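Local coordinates for protein beta-methylmalyl-CoA dehydratase (Chloroflexus aurantiacus, PDB 4E3E) that catalyses the reversible dehydration of beta-methylmalyl-CoA to mesaconyl-CoA, a step in the glyoxylate assimilation cycle of this bacterium, at residues 217-220 / 221-225. Sequence-based numbering, arbitrary orientation.
Sequences EHMQ and ATRLY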
loop_
_atom_site.group_PDB
_atom_site.type_symbol
_atom_site.label_atom_id
_atom_site.label_comp_id
_atom_site.label_asym_id
_atom_site.label_seq_id
_atom_site.Cartn_x
_atom_site.Cartn_y
_atom_site.Cartn_z
ATOM N N GLU A 217 -7.581 -2.416 -5.331
ATOM C CA GLU A 217 -7.902 -2.031 -3.965
ATOM C C GLU A 217 -8.404 -3.209 -3.118
ATOM O O GLU A 217 -7.858 -3.468 -2.038
ATOM C CB GLU A 217 -8.877 -0.854 -3.949
ATOM C CG GLU A 217 -9.652 -0.608 -2.662
ATOM C CD GLU A 217 -10.991 0.080 -2.960
ATOM O OE1 GLU A 217 -11.083 0.809 -3.981
ATOM O OE2 GLU A 217 -11.962 -0.114 -2.191
ATOM N N HIS A 218 -9.415 -3.929 -3.595
ATOM C CA HIS A 218 -9.909 -5.068 -2.788
ATOM C C HIS A 218 -8.938 -6.235 -2.754
ATOM O O HIS A 218 -8.748 -6.872 -1.698
ATOM C CB HIS A 218 -11.322 -5.460 -3.180
ATOM C CG HIS A 218 -11.391 -6.210 -4.457
ATOM N ND1 HIS A 218 -11.107 -7.520 -4.532
ATOM C CD2 HIS A 218 -11.727 -5.800 -5.749
ATOM C CE1 HIS A 218 -11.252 -7.929 -5.807
ATOM N NE2 HIS A 218 -11.608 -6.871 -6.546
HETATM N N MSE A 219 -8.210 -6.447 -3.849
HETATM C CA MSE A 219 -7.179 -7.523 -3.886
HETATM C C MSE A 219 -6.118 -7.200 -2.891
HETATM O O MSE A 219 -5.658 -8.088 -2.142
HETATM C CB MSE A 219 -6.538 -7.708 -5.269
HETATM C CG MSE A 219 -7.584 -8.305 -6.213
HETATM SE SE MSE A 219 -6.704 -8.430 -7.977
HETATM C CE MSE A 219 -5.349 -9.853 -7.708
ATOM N N GLN A 220 -5.716 -5.933 -2.828
ATOM C CA GLN A 220 -4.661 -5.561 -1.871
ATOM C C GLN A 220 -5.066 -5.734 -0.392
ATOM O O GLN A 220 -4.242 -6.158 0.438
ATOM C CB GLN A 220 -4.102 -4.152 -2.154
ATOM C CG GLN A 220 -3.016 -3.692 -1.148
ATOM C CD GLN A 220 -2.272 -2.457 -1.668
ATOM O OE1 GLN A 220 -2.898 -1.520 -2.150
ATOM N NE2 GLN A 220 -0.948 -2.461 -1.589
ATOM N N ALA A 221 -6.314 -5.380 -0.064
ATOM C CA ALA A 221 -6.833 -5.579 1.279
ATOM C C ALA A 221 -6.887 -7.077 1.565
ATOM O O ALA A 221 -6.426 -7.531 2.620
ATOM C CB ALA A 221 -8.212 -4.922 1.450
ATOM N N THR A 222 -7.391 -7.842 0.604
ATOM C CA THR A 222 -7.547 -9.302 0.789
ATOM C C THR A 222 -6.189 -10.006 1.021
ATOM O O THR A 222 -6.091 -10.929 1.858
ATOM C CB THR A 222 -8.337 -9.912 -0.390
ATOM O OG1 THR A 222 -9.536 -9.140 -0.585
ATOM C CG2 THR A 222 -8.721 -11.384 -0.120
ATOM N N ARG A 223 -5.141 -9.552 0.312
ATOM C CA ARG A 223 -3.769 -10.067 0.522
ATOM C C ARG A 223 -3.192 -9.642 1.859
ATOM O O ARG A 223 -2.433 -10.408 2.495
ATOM C CB ARG A 223 -2.834 -9.650 -0.620
ATOM C CG ARG A 223 -3.033 -10.473 -1.893
ATOM C CD ARG A 223 -2.363 -9.820 -3.093
ATOM N NE ARG A 223 -2.207 -10.771 -4.179
ATOM C CZ ARG A 223 -2.183 -10.467 -5.474
ATOM N NH1 ARG A 223 -2.310 -9.205 -5.883
ATOM N NH2 ARG A 223 -2.033 -11.444 -6.366
ATOM N N LEU A 224 -3.540 -8.434 2.299
ATOM C CA LEU A 224 -3.084 -7.953 3.613
ATOM C C LEU A 224 -3.598 -8.913 4.691
ATOM O O LEU A 224 -2.905 -9.194 5.682
ATOM C CB LEU A 224 -3.569 -6.520 3.878
ATOM C CG LEU A 224 -3.173 -5.897 5.228
ATOM C CD1 LEU A 224 -1.667 -5.665 5.297
ATOM C CD2 LEU A 224 -3.922 -4.597 5.484
ATOM N N TYR A 225 -4.812 -9.427 4.466
ATOM C CA TYR A 225 -5.460 -10.361 5.385
ATOM C C TYR A 225 -4.961 -11.796 5.192
ATOM O O TYR A 225 -5.329 -12.689 5.976
ATOM C CB TYR A 225 -6.999 -10.305 5.236
ATOM C CG TYR A 225 -7.554 -8.885 5.276
ATOM C CD1 TYR A 225 -6.998 -7.912 6.141
ATOM C CD2 TYR A 225 -8.619 -8.522 4.466
ATOM C CE1 TYR A 225 -7.485 -6.609 6.161
ATOM C CE2 TYR A 225 -9.131 -7.228 4.484
ATOM C CZ TYR A 225 -8.561 -6.285 5.321
ATOM O OH TYR A 225 -9.065 -5.027 5.323
HETATM O O HOH W 1 -11.636 -9.219 -2.392
#
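His218 and Thr222, with Met219 and Arg223 beside them, make a buried i to i+4 contact within helix 215-224, which follows strand 204-212, an outermost strand of the antiparallel sheet within this chain. The alpha-helical hydrogen-bond pattern is direct evidence: Ala221 N, Thr222 N, Arg223 N and Leu224 N donate to the carbonyls four residues earlier, and the Arg223 N to Met219 O bond measures 2.9 Å. At His218 O a second donor joins the first. Thr222 N reaches His218 O at 2.8 Å in a fairly straight N-H bond. The hydroxyl OG1 of Thr222 lies 2.6 Å from the same His218 O, 41° out of the carbonyl plane. The hydroxyl gets there because it lies beside the backbone N of its own residue (chi1 -50°), which turns it back towards the preceding turn. Water 1 closes a side-chain bridge, donating to Thr222 OG1 at 2.8 Å and hydrogen-bonding His218 ND1 at 2.8 Å; at the other end of that imidazole, His218 NE2 hydrogen-bonds Glu215 OE1. In this chain, assigned to the HotDog clan, residues 217-225 pack against helices 30-40, 65-80 and 250-265, with Leu224 and Tyr225 both touching Leu67. The selenomethionine Met219 and Arg223 extend alongside one another from successive turns. The bend at chi3 of Met219 (69°) carries its methyl to the guanidinium, where CE lies 3.6 Å from Arg223 NH1 and meets the planar group obliquely. Gln220 also joins the helix to other copies of the protein: Gln220 NE2 hydrogen-bonds Ser38 OG and Gln220 OE1 of the second subunit, and Gln220 OE1 accepts from Gln220 NE2 of the third.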